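PDB 6EWH: centrosomal protein 120 from Oreochromis niloticus, which probably works at the centrosome in centriole and cilium assembly and is represented here by its second C2 domain (C2B). Local coordinates for residues G22-C27 with R92-K97; V32-V37 with P86-V91; T144-F149 with G173-L178. The protein carries 1 engineered substitution. All blocks are in the same frame, centred on the assembly; numbering follows the deposited sequence.

All three contacts reach the larger, mixed sheet of this C2 domain. Contact 2 joins strands 29-41 and 87-95 in its interior, contact 3 pairs strand 171-180 with the outermost strand 143-150, and contact 1 lies where strand 87-95 runs out against the loop 22-27. Contacts 2 and 3 have centres about 10 Å apart and are knitted together: Thr36 N lies 2.8 Å from Ala175 O and Ser34 N 2.9 Å from Thr177 O, both probable hydrogen bonds. Contact 1, centred about 20 Å from contact 2, meets it through Ile93 CD1, 3.9 Å from Leu33 CB. It stays clear of contact 3, their nearest atoms being about 5 Å apart.

Contact 1 of 3, residues G22-C27 with R92-K97; sequences GPADLC and RIRSSK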
ATOM      1  N   GLY A  22     -13.965 -14.980   7.812  1.00 37.76           N
ATOM      2  CA  GLY A  22     -14.680 -15.603   8.899  1.00 38.65           C
ATOM      3  C   GLY A  22     -15.914 -16.319   8.395  1.00 39.56           C
ATOM      4  O   GLY A  22     -16.328 -16.150   7.244  1.00 38.70           O
ATOM      5  N   PRO A  23     -16.525 -17.141   9.249  1.00 44.56           N
ATOM      6  CA  PRO A  23     -17.717 -17.888   8.823  1.00 46.25           C
ATOM      7  C   PRO A  23     -18.833 -16.943   8.406  1.00 43.78           C
ATOM      8  O   PRO A  23     -19.155 -15.979   9.108  1.00 43.08           O
ATOM      9  CB  PRO A  23     -18.090 -18.710  10.062  1.00 48.29           C
ATOM     10  CG  PRO A  23     -17.441 -18.006  11.208  1.00 51.81           C
ATOM     11  CD  PRO A  23     -16.187 -17.376  10.662  1.00 42.87           C
ATOM     12  N   ALA A  24     -19.422 -17.225   7.239  1.00 42.52           N
ATOM     13  CA  ALA A  24     -20.360 -16.298   6.617  1.00 45.41           C
ATOM     14  C   ALA A  24     -21.636 -16.099   7.424  1.00 36.78           C
ATOM     15  O   ALA A  24     -22.312 -15.077   7.251  1.00 43.24           O
ATOM     16  CB  ALA A  24     -20.691 -16.752   5.191  1.00 48.00           C
ATOM     17  N   ASP A  25     -22.000 -17.049   8.287  1.00 41.99           N
ATOM     18  CA  ASP A  25     -23.218 -16.881   9.070  1.00 41.04           C
ATOM     19  C   ASP A  25     -22.998 -16.009  10.299  1.00 42.74           C
ATOM     20  O   ASP A  25     -23.949 -15.404  10.806  1.00 42.19           O
ATOM     21  CB  ASP A  25     -23.769 -18.251   9.487  1.00 48.15           C
ATOM     22  CG  ASP A  25     -22.717 -19.133  10.139  1.00 59.51           C
ATOM     23  OD1 ASP A  25     -21.584 -19.201   9.615  1.00 60.42           O
ATOM     24  OD2 ASP A  25     -23.021 -19.762  11.175  1.00 66.24           O
ATOM     25  N   LEU A  26     -21.761 -15.936  10.793  1.00 43.43           N
ATOM     26  CA  LEU A  26     -21.460 -15.193  12.008  1.00 39.61           C
ATOM     27  C   LEU A  26     -20.822 -13.842  11.741  1.00 35.79           C
ATOM     28  O   LEU A  26     -20.827 -12.987  12.633  1.00 42.52           O
ATOM     29  CB  LEU A  26     -20.502 -16.000  12.895  1.00 38.27           C
ATOM     30  CG  LEU A  26     -21.034 -17.351  13.362  1.00 42.85           C
ATOM     31  CD1 LEU A  26     -19.987 -18.062  14.196  1.00 45.87           C
ATOM     32  CD2 LEU A  26     -22.322 -17.151  14.150  1.00 43.70           C
ATOM     33  N   CYS A  27     -20.288 -13.640  10.540  1.00 35.49           N
ATOM     34  CA  CYS A  27     -19.463 -12.481  10.200  1.00 31.51           C
ATOM     35  C   CYS A  27     -20.097 -11.837   8.968  1.00 34.21           C
ATOM     36  O   CYS A  27     -19.764 -12.171   7.827  1.00 35.91           O
ATOM     37  CB  CYS A  27     -18.028 -12.948   9.957  1.00 33.47           C
ATOM     38  SG  CYS A  27     -17.266 -13.778  11.389  1.00 38.75           S
ATOM     39  N   ARG A  92     -13.727  -4.441  -0.552  1.00 23.04           N
ATOM     40  CA  ARG A  92     -14.820  -4.631   0.385  1.00 24.38           C
ATOM     41  C   ARG A  92     -14.675  -5.978   1.078  1.00 24.48           C
ATOM     42  O   ARG A  92     -14.345  -6.987   0.444  1.00 26.50           O
ATOM     43  CB  ARG A  92     -16.171  -4.570  -0.334  1.00 25.06           C
ATOM     44  CG  ARG A  92     -16.476  -3.210  -0.930  1.00 29.36           C
ATOM     45  CD  ARG A  92     -17.790  -3.265  -1.728  1.00 31.59           C
ATOM     46  NE  ARG A  92     -18.951  -3.272  -0.842  1.00 30.26           N
ATOM     47  CZ  ARG A  92     -20.084  -3.918  -1.091  1.00 31.58           C
ATOM     48  NH1 ARG A  92     -20.207  -4.648  -2.190  1.00 38.45           N
ATOM     49  NH2 ARG A  92     -21.086  -3.840  -0.227  1.00 33.01           N
ATOM     50  N   ILE A  93     -14.928  -5.989   2.384  1.00 23.30           N
ATOM     51  CA  ILE A  93     -14.764  -7.184   3.202  1.00 24.94           C
ATOM     52  C   ILE A  93     -16.045  -7.396   3.997  1.00 26.44           C
ATOM     53  O   ILE A  93     -16.553  -6.463   4.631  1.00 26.95           O
ATOM     54  CB  ILE A  93     -13.548  -7.062   4.141  1.00 24.11           C
ATOM     55  CG1 ILE A  93     -12.259  -6.906   3.343  1.00 24.47           C
ATOM     56  CG2 ILE A  93     -13.443  -8.290   5.044  1.00 28.82           C
ATOM     57  CD1 ILE A  93     -11.080  -6.445   4.171  1.00 25.57           C
ATOM     58  N   ARG A  94     -16.579  -8.612   3.946  1.00 29.62           N
ATOM     59  CA  ARG A  94     -17.706  -8.996   4.783  1.00 31.11           C
ATOM     60  C   ARG A  94     -17.147  -9.849   5.918  1.00 28.90           C
ATOM     61  O   ARG A  94     -16.520 -10.882   5.668  1.00 29.18           O
ATOM     62  CB  ARG A  94     -18.740  -9.760   3.955  1.00 31.08           C
ATOM     63  CG  ARG A  94     -20.067 -10.051   4.670  1.00 33.53           C
ATOM     64  CD  ARG A  94     -21.047 -10.676   3.686  1.00 38.81           C
ATOM     65  NE  ARG A  94     -22.352 -10.957   4.280  1.00 38.15           N
ATOM     66  CZ  ARG A  94     -22.646 -12.064   4.959  1.00 39.10           C
ATOM     67  NH1 ARG A  94     -21.731 -13.008   5.143  1.00 36.81           N
ATOM     68  NH2 ARG A  94     -23.868 -12.227   5.454  1.00 40.91           N
ATOM     69  N   SER A  95     -17.316  -9.389   7.152  1.00 29.12           N
ATOM     70  CA  SER A  95     -16.666 -10.042   8.289  1.00 27.11           C
ATOM     71  C   SER A  95     -17.334  -9.565   9.571  1.00 31.80           C
ATOM     72  O   SER A  95     -18.430  -8.998   9.548  1.00 30.45           O
ATOM     73  CB  SER A  95     -15.160  -9.733   8.292  1.00 27.64           C
ATOM     74  OG  SER A  95     -14.448 -10.557   9.210  1.00 29.74           O
ATOM     75  N   SER A  96     -16.686  -9.818  10.706  1.00 32.11           N
ATOM     76  CA  SER A  96     -17.036  -9.148  11.946  1.00 29.24           C
ATOM     77  C   SER A  96     -15.831  -8.353  12.420  1.00 34.16           C
ATOM     78  O   SER A  96     -14.690  -8.634  12.039  1.00 35.23           O
ATOM     79  CB  SER A  96     -17.473 -10.142  13.032  1.00 32.33           C
ATOM     80  OG  SER A  96     -16.349 -10.793  13.605  1.00 35.72           O
ATOM     81  N   LYS A  97     -16.106  -7.350  13.257  1.00 30.14           N
ATOM     82  CA  LYS A  97     -15.049  -6.520  13.825  1.00 30.78           C
ATOM     83  C   LYS A  97     -13.911  -7.373  14.365  1.00 30.81           C
ATOM     84  O   LYS A  97     -12.746  -7.197  13.989  1.00 30.02           O
ATOM     85  CB  LYS A  97     -15.627  -5.683  14.965  1.00 35.98           C
ATOM     86  CG  LYS A  97     -15.853  -4.240  14.665  1.00 40.18           C
ATOM     87  CD  LYS A  97     -15.831  -3.425  15.951  1.00 33.79           C
ATOM     88  CE  LYS A  97     -16.669  -4.066  17.034  1.00 35.67           C
ATOM     89  NZ  LYS A  97     -17.163  -3.051  18.000  1.00 37.04           N
TER
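Cys27 and Ser95 bring their CA atoms to within 4.2 Å where loop 22-27 folds against the end of strand 87-95, yet no backbone hydrogen bond links the two segments. Side chains do the joining. Arg94 reaches over to the loop and gives NH1 to Ala24 O, 3.0 Å away with 160° at the hydrogen. The donor lies in the carbonyl plane, on a lone pair, and the oxygen sits at the guanidinium edge, near its plane. An extended chain, with CG anti to N (chi1 -172°), carries the guanidinium that far. NH1 has a second partner in Gln20 OE1, while Gln20 NE2 binds Cys27 O and Gly22 O, so that one amide ties both ends of the loop and fixes the arginine. Cys27 O itself lies 3.4 Å from Arg94 NH1 at too poor an angle to bond.

Cys27, largely buried, turns its side chain to the strand end: CB comes 3.5 Å from Ser96 N, a buried amide with no hydrogen-bond partner in the model, while SG rests 3.8 Å from Ser96 OG. Ser95 OG is taken by Val21 O. Within the loop, Leu26 N bonds to Pro23 O at 3.1 Å, closing a type I beta turn over Ala24 and Asp25, and this turn presents the Ala24 carbonyl to the arginine. Ser96 OG bonds to Ile99 N, making Ser96 the N-cap of helix 97-105: the contact is a beta turn docked on a strand-to-helix junction of the C2 domain.

Contact 2 of 3, residues V32-V37 with P86-V91; sequences VLSVTV and PERASV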
ATOM      1  N   VAL A  32     -14.485  -1.670   4.563  1.00 22.46           N
ATOM      2  CA  VAL A  32     -13.654  -1.238   3.442  1.00 21.31           C
ATOM      3  C   VAL A  32     -12.215  -1.115   3.938  1.00 21.90           C
ATOM      4  O   VAL A  32     -11.956  -0.446   4.946  1.00 22.73           O
ATOM      5  CB  VAL A  32     -14.142   0.092   2.838  1.00 22.85           C
ATOM      6  CG1 VAL A  32     -13.260   0.489   1.656  1.00 24.24           C
ATOM      7  CG2 VAL A  32     -15.593  -0.039   2.401  1.00 25.42           C
ATOM      8  N   LEU A  33     -11.295  -1.768   3.237  1.00 22.09           N
ATOM      9  CA  LEU A  33      -9.862  -1.662   3.496  1.00 22.07           C
ATOM     10  C   LEU A  33      -9.239  -0.948   2.302  1.00 20.33           C
ATOM     11  O   LEU A  33      -9.420  -1.381   1.157  1.00 20.69           O
ATOM     12  CB  LEU A  33      -9.279  -3.060   3.643  1.00 21.38           C
ATOM     13  CG  LEU A  33      -7.762  -3.115   3.806  1.00 21.79           C
ATOM     14  CD1 LEU A  33      -7.319  -2.452   5.119  1.00 23.83           C
ATOM     15  CD2 LEU A  33      -7.312  -4.574   3.791  1.00 24.51           C
ATOM     16  N   SER A  34      -8.521   0.150   2.554  1.00 20.31           N
ATOM     17  CA  SER A  34      -8.037   0.982   1.463  0.82 20.28           C
ATOM     18  C   SER A  34      -6.573   1.339   1.650  1.00 20.88           C
ATOM     19  O   SER A  34      -6.058   1.435   2.772  1.00 22.29           O
ATOM     20  CB  SER A  34      -8.838   2.282   1.313  0.82 22.57           C
ATOM     21  OG  SER A  34      -8.710   3.089   2.460  0.82 22.74           O
ATOM     22  N   VAL A  35      -5.906   1.527   0.514  1.00 19.69           N
ATOM     23  CA  VAL A  35      -4.507   1.946   0.456  1.00 20.51           C
ATOM     24  C   VAL A  35      -4.445   3.174  -0.440  1.00 20.26           C
ATOM     25  O   VAL A  35      -4.955   3.148  -1.567  1.00 21.18           O
ATOM     26  CB  VAL A  35      -3.623   0.839  -0.136  1.00 19.70           C
ATOM     27  CG1 VAL A  35      -2.160   1.318  -0.225  1.00 21.55           C
ATOM     28  CG2 VAL A  35      -3.719  -0.422   0.698  1.00 21.77           C
ATOM     29  N   THR A  36      -3.824   4.243   0.049  1.00 20.79           N
ATOM     30  CA  THR A  36      -3.671   5.471  -0.727  1.00 20.64           C
ATOM     31  C   THR A  36      -2.189   5.784  -0.846  1.00 21.73           C
ATOM     32  O   THR A  36      -1.481   5.870   0.167  1.00 23.72           O
ATOM     33  CB  THR A  36      -4.390   6.649  -0.069  1.00 22.25           C
ATOM     34  OG1 THR A  36      -5.768   6.344   0.099  1.00 23.76           O
ATOM     35  CG2 THR A  36      -4.232   7.911  -0.938  1.00 24.77           C
ATOM     36  N   VAL A  37      -1.725   5.936  -2.078  1.00 20.51           N
ATOM     37  CA  VAL A  37      -0.385   6.448  -2.345  0.61 21.04           C
ATOM     38  C   VAL A  37      -0.514   7.942  -2.614  1.00 22.53           C
ATOM     39  O   VAL A  37      -1.183   8.367  -3.564  1.00 23.01           O
ATOM     40  CB  VAL A  37       0.319   5.688  -3.482  0.61 22.14           C
ATOM     41  CG1 VAL A  37       0.510   4.222  -3.088  0.61 25.51           C
ATOM     42  CG2 VAL A  37      -0.433   5.799  -4.821  0.61 23.91           C
ATOM     43  N   PRO A  86      -2.694  11.742  -5.853  1.00 21.83           N
ATOM     44  CA  PRO A  86      -2.988  10.765  -4.800  1.00 23.88           C
ATOM     45  C   PRO A  86      -4.035   9.787  -5.310  1.00 22.42           C
ATOM     46  O   PRO A  86      -5.004  10.175  -5.967  1.00 23.00           O
ATOM     47  CB  PRO A  86      -3.534  11.622  -3.649  1.00 25.57           C
ATOM     48  CG  PRO A  86      -3.148  13.041  -3.982  1.00 31.56           C
ATOM     49  CD  PRO A  86      -3.093  13.112  -5.475  1.00 26.70           C
ATOM     50  N   GLU A  87      -3.819   8.507  -5.030  1.00 21.72           N
ATOM     51  CA  GLU A  87      -4.633   7.473  -5.648  1.00 23.39           C
ATOM     52  C   GLU A  87      -4.915   6.364  -4.649  1.00 19.72           C
ATOM     53  O   GLU A  87      -3.991   5.827  -4.023  1.00 21.60           O
ATOM     54  CB  GLU A  87      -3.922   6.898  -6.878  1.00 24.13           C
ATOM     55  CG  GLU A  87      -4.739   5.811  -7.549  1.00 24.97           C
ATOM     56  CD  GLU A  87      -4.143   5.345  -8.850  1.00 25.33           C
ATOM     57  OE1 GLU A  87      -3.137   5.938  -9.301  1.00 23.56           O
ATOM     58  OE2 GLU A  87      -4.693   4.374  -9.425  1.00 30.34           O
ATOM     59  N   ARG A  88      -6.197   6.025  -4.499  1.00 21.42           N
ATOM     60  CA  ARG A  88      -6.655   5.043  -3.529  1.00 19.86           C
ATOM     61  C   ARG A  88      -7.138   3.799  -4.256  1.00 19.50           C
ATOM     62  O   ARG A  88      -7.787   3.893  -5.305  1.00 23.67           O
ATOM     63  CB  ARG A  88      -7.824   5.621  -2.719  1.00 20.55           C
ATOM     64  CG  ARG A  88      -8.332   4.681  -1.623  1.00 20.47           C
ATOM     65  CD  ARG A  88      -9.488   5.293  -0.868  1.00 26.66           C
ATOM     66  NE  ARG A  88      -9.107   6.536  -0.223  1.00 32.35           N
ATOM     67  CZ  ARG A  88      -9.687   7.708  -0.462  1.00 35.20           C
ATOM     68  NH1 ARG A  88      -9.251   8.787   0.166  1.00 32.29           N
ATOM     69  NH2 ARG A  88     -10.693   7.798  -1.321  1.00 32.46           N
ATOM     70  N   ALA A  89      -6.865   2.633  -3.671  1.00 19.57           N
ATOM     71  CA  ALA A  89      -7.485   1.383  -4.074  1.00 19.18           C
ATOM     72  C   ALA A  89      -8.124   0.794  -2.836  1.00 20.64           C
ATOM     73  O   ALA A  89      -7.537   0.847  -1.750  1.00 21.25           O
ATOM     74  CB  ALA A  89      -6.473   0.375  -4.640  1.00 24.20           C
ATOM     75  N   SER A  90      -9.337   0.263  -2.975  1.00 21.53           N
ATOM     76  CA  SER A  90     -10.113  -0.236  -1.842  0.52 22.79           C
ATOM     77  C   SER A  90     -10.708  -1.596  -2.176  1.00 22.96           C
ATOM     78  O   SER A  90     -11.095  -1.836  -3.318  1.00 23.76           O
ATOM     79  CB  SER A  90     -11.298   0.701  -1.547  0.52 23.26           C
ATOM     80  OG  SER A  90     -10.891   2.045  -1.339  0.52 25.36           O
ATOM     81  N   VAL A  91     -10.823  -2.456  -1.165  1.00 22.15           N
ATOM     82  CA  VAL A  91     -11.546  -3.717  -1.280  1.00 22.79           C
ATOM     83  C   VAL A  91     -12.638  -3.753  -0.225  1.00 23.66           C
ATOM     84  O   VAL A  91     -12.507  -3.188   0.864  1.00 23.45           O
ATOM     85  CB  VAL A  91     -10.615  -4.945  -1.148  1.00 25.38           C
ATOM     86  CG1 VAL A  91      -9.667  -5.015  -2.341  1.00 26.41           C
ATOM     87  CG2 VAL A  91      -9.835  -4.903   0.179  1.00 24.60           C
TER
HETATM   88  O   HOH W   1      -6.984   8.502   1.222  1.00 44.66           O
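Antiparallel pairing inside the larger sheet of the C2 domain sets Leu33, Val35 and Val37 opposite Val91, Ala89 and Glu87. The strand axes approach to 4.6 Å at 163° between their directions, and each of these three pairs is hydrogen-bonded twice. Val35 N to Ala89 O, 2.9 Å, is nearly straight, and Ala89 N returns the bond to Val35 O. The Leu33 and Val91 pair is equally regular. At Val37 and Glu87 the bonds are less straight, and the donors tilt 25° from the carbonyl planes. Between these pairs lie Ser34 with Ser90 and Thr36 with Arg88, non-hydrogen-bonded, where CA-H...O contacts fill in; Arg88 CA stands 3.2 Å from Val35 O.

The faces differ in character. Leu33, Val35, Ala89 and Val91 point into the beta sandwich, where the second sheet meets them: Leu66 packs on Leu33 and Val35, Tyr64 on Val35 and Ala89, Ile71 on Ala89, and Asn69 on Val91. There Leu33 CB meets Val91 CG2 at 4.0 Å. Glu87 starts from the same face, but its extended chain leads its carboxylate away from strand 29-41, and OE1 accepts a bond from Glu74 N.

The face with Ser34, Thr36, Arg88 and Ser90 is polar. The side chains of Thr36 and Arg88 cross obliquely: Arg88 CG lies 3.5 Å from Thr36 OG1, and a bend at the arginine's third torsion (chi3 -60°) swings the guanidinium back beside the threonine. Water 1 joins the two, sitting 2.7 Å from Thr36 OG1 and, at the edge of the guanidinium and in its plane, accepting from Arg88 NH1 over a short distance whose exact length is doubtful.

Contact 3 of 3, residues T144-F149 with G173-L178; sequences TVESAF and GVAVTL. Engineered in segment 144-149: Ser147 (natural residue Gly).
Val145 and Ser147 each exchange two backbone hydrogen bonds with the strand opposite, Val145 with Val176 and Ser147 with Val174. Val176 N reaches Val145 O at 2.9 Å. Val174 N reaches Ser147 O at 3.0 Å. Axes 4.7 Å apart and 175° between directions make the strands almost exactly antiparallel.

A side-chain hydrogen bond is added at the non-hydrogen-bonded pair Thr144 and Thr177, whose OG1 atoms meet at 2.6 Å. Each hydroxyl stands anti to its own carbonyl carbon (chi1 -63° and -68°), which turns the two toward each other over one face of the sheet. Thr144 CG2 also touches Thr177 OG1 at 3.4 Å, and Ala142 and Leu185 border Thr177. A valine in place of Thr144 would probably leave the Thr177 hydroxyl without this partner and freer to turn.

Strand 143-150 is the outermost of the larger C2 sheet, with strand 171-180 on its inner side. Among apolar contacts, Val145 CB meets Val176 CG2 at 3.7 Å, with Leu131 beside both. Phe149 closes the sandwich side, its CD2 3.7 Å from Val174 CB and the two side chains at about a right angle, while Val174 O lies in the ring plane at its edge. Thr124 and Val126 of the second sheet also touch Phe149. On the other face Glu146 CG rests against Ala175 CB. Ser147, an engineered replacement of glycine, keeps strand geometry and directs its side chain to the face of Val145 and Val174.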
ATOM      1  N   THR A 144      -6.768   4.696  10.640  1.00 28.50           N
ATOM      2  CA  THR A 144      -5.819   4.978   9.567  1.00 26.06           C
ATOM      3  C   THR A 144      -4.396   5.007  10.102  1.00 27.93           C
ATOM      4  O   THR A 144      -4.128   5.595  11.157  1.00 31.52           O
ATOM      5  CB  THR A 144      -6.108   6.338   8.905  1.00 29.12           C
ATOM      6  OG1 THR A 144      -7.400   6.308   8.301  1.00 30.69           O
ATOM      7  CG2 THR A 144      -5.065   6.653   7.830  1.00 29.63           C
ATOM      8  N   VAL A 145      -3.490   4.377   9.361  1.00 25.15           N
ATOM      9  CA  VAL A 145      -2.054   4.541   9.558  1.00 26.92           C
ATOM     10  C   VAL A 145      -1.543   5.317   8.359  1.00 27.04           C
ATOM     11  O   VAL A 145      -1.703   4.877   7.217  1.00 26.69           O
ATOM     12  CB  VAL A 145      -1.330   3.196   9.671  1.00 30.32           C
ATOM     13  CG1 VAL A 145       0.169   3.428   9.778  1.00 36.79           C
ATOM     14  CG2 VAL A 145      -1.823   2.446  10.884  1.00 32.64           C
ATOM     15  N   GLU A 146      -0.941   6.473   8.611  1.00 29.00           N
ATOM     16  CA  GLU A 146      -0.431   7.320   7.548  1.00 27.24           C
ATOM     17  C   GLU A 146       1.015   7.628   7.886  1.00 29.37           C
ATOM     18  O   GLU A 146       1.312   8.028   9.015  1.00 36.14           O
ATOM     19  CB  GLU A 146      -1.235   8.617   7.499  1.00 34.75           C
ATOM     20  CG  GLU A 146      -0.984   9.465   6.277  1.00 46.43           C
ATOM     21  CD  GLU A 146      -2.039  10.541   6.108  1.00 57.97           C
ATOM     22  OE1 GLU A 146      -2.675  10.920   7.117  1.00 62.98           O
ATOM     23  OE2 GLU A 146      -2.238  10.998   4.963  1.00 61.63           O
ATOM     24  N   SER A 147       1.918   7.408   6.938  1.00 25.76           N
ATOM     25  CA  SER A 147       3.318   7.669   7.228  1.00 29.18           C
ATOM     26  C   SER A 147       4.080   7.875   5.931  1.00 28.30           C
ATOM     27  O   SER A 147       3.579   7.626   4.832  1.00 26.23           O
ATOM     28  CB  SER A 147       3.935   6.534   8.053  1.00 37.16           C
ATOM     29  OG  SER A 147       5.178   6.934   8.604  1.00 49.02           O
ATOM     30  N   ALA A 148       5.316   8.329   6.085  1.00 29.74           N
ATOM     31  CA  ALA A 148       6.266   8.426   4.990  1.00 28.12           C
ATOM     32  C   ALA A 148       7.151   7.189   5.079  1.00 32.02           C
ATOM     33  O   ALA A 148       7.938   7.040   6.022  1.00 37.49           O
ATOM     34  CB  ALA A 148       7.083   9.708   5.131  1.00 30.00           C
ATOM     35  N   PHE A 149       7.008   6.296   4.115  1.00 26.81           N
ATOM     36  CA  PHE A 149       7.710   5.025   4.119  1.00 26.60           C
ATOM     37  C   PHE A 149       8.914   5.089   3.186  1.00 27.85           C
ATOM     38  O   PHE A 149       8.860   5.723   2.129  1.00 29.02           O
ATOM     39  CB  PHE A 149       6.739   3.932   3.675  1.00 28.63           C
ATOM     40  CG  PHE A 149       5.637   3.668   4.669  1.00 27.82           C
ATOM     41  CD1 PHE A 149       5.838   2.786   5.718  1.00 32.59           C
ATOM     42  CD2 PHE A 149       4.409   4.308   4.568  1.00 27.75           C
ATOM     43  CE1 PHE A 149       4.831   2.532   6.642  1.00 31.45           C
ATOM     44  CE2 PHE A 149       3.396   4.062   5.495  1.00 31.56           C
ATOM     45  CZ  PHE A 149       3.606   3.178   6.531  1.00 32.94           C
ATOM     46  N   GLY A 173       4.635   8.531   0.571  1.00 22.29           N
ATOM     47  CA  GLY A 173       3.568   8.750   1.529  1.00 25.82           C
ATOM     48  C   GLY A 173       2.415   7.788   1.291  1.00 23.95           C
ATOM     49  O   GLY A 173       1.873   7.744   0.185  1.00 23.56           O
ATOM     50  N   VAL A 174       2.079   6.973   2.291  1.00 21.21           N
ATOM     51  CA  VAL A 174       1.007   5.982   2.174  1.00 22.75           C
ATOM     52  C   VAL A 174       0.059   6.119   3.354  1.00 22.42           C
ATOM     53  O   VAL A 174       0.493   6.296   4.495  1.00 24.46           O
ATOM     54  CB  VAL A 174       1.573   4.552   2.132  1.00 23.94           C
ATOM     55  CG1 VAL A 174       0.459   3.526   1.927  1.00 25.75           C
ATOM     56  CG2 VAL A 174       2.630   4.410   1.050  1.00 24.66           C
ATOM     57  N   ALA A 175      -1.237   5.980   3.087  1.00 22.11           N
ATOM     58  CA  ALA A 175      -2.231   5.854   4.139  1.00 23.64           C
ATOM     59  C   ALA A 175      -2.989   4.557   3.923  1.00 21.70           C
ATOM     60  O   ALA A 175      -3.486   4.302   2.822  1.00 23.44           O
ATOM     61  CB  ALA A 175      -3.216   7.025   4.101  1.00 25.82           C
ATOM     62  N   VAL A 176      -3.071   3.736   4.961  1.00 22.44           N
ATOM     63  CA  VAL A 176      -3.900   2.534   4.948  0.60 21.83           C
ATOM     64  C   VAL A 176      -5.024   2.737   5.950  1.00 22.23           C
ATOM     65  O   VAL A 176      -4.783   3.174   7.079  1.00 23.66           O
ATOM     66  CB  VAL A 176      -3.090   1.261   5.260  0.60 24.57           C
ATOM     67  CG1 VAL A 176      -2.059   1.010   4.166  0.60 25.23           C
ATOM     68  CG2 VAL A 176      -2.422   1.354   6.632  0.60 23.65           C
ATOM     69  N   THR A 177      -6.257   2.434   5.533  1.00 22.28           N
ATOM     70  CA  THR A 177      -7.428   2.721   6.356  1.00 23.52           C
ATOM     71  C   THR A 177      -8.361   1.519   6.397  1.00 22.98           C
ATOM     72  O   THR A 177      -8.541   0.822   5.397  1.00 22.70           O
ATOM     73  CB  THR A 177      -8.177   3.945   5.781  1.00 23.93           C
ATOM     74  OG1 THR A 177      -7.372   5.116   5.949  1.00 25.15           O
ATOM     75  CG2 THR A 177      -9.524   4.176   6.480  1.00 26.75           C
ATOM     76  N   LEU A 178      -8.935   1.266   7.569  1.00 22.43           N
ATOM     77  CA  LEU A 178      -9.999   0.283   7.726  1.00 23.04           C
ATOM     78  C   LEU A 178     -11.214   0.985   8.313  1.00 23.71           C
ATOM     79  O   LEU A 178     -11.082   1.757   9.265  1.00 24.90           O
ATOM     80  CB  LEU A 178      -9.543  -0.840   8.656  1.00 23.76           C
ATOM     81  CG  LEU A 178     -10.583  -1.922   8.951  1.00 24.27           C
ATOM     82  CD1 LEU A 178     -10.912  -2.735   7.697  1.00 24.55           C
ATOM     83  CD2 LEU A 178     -10.132  -2.830  10.074  1.00 26.84           C
TER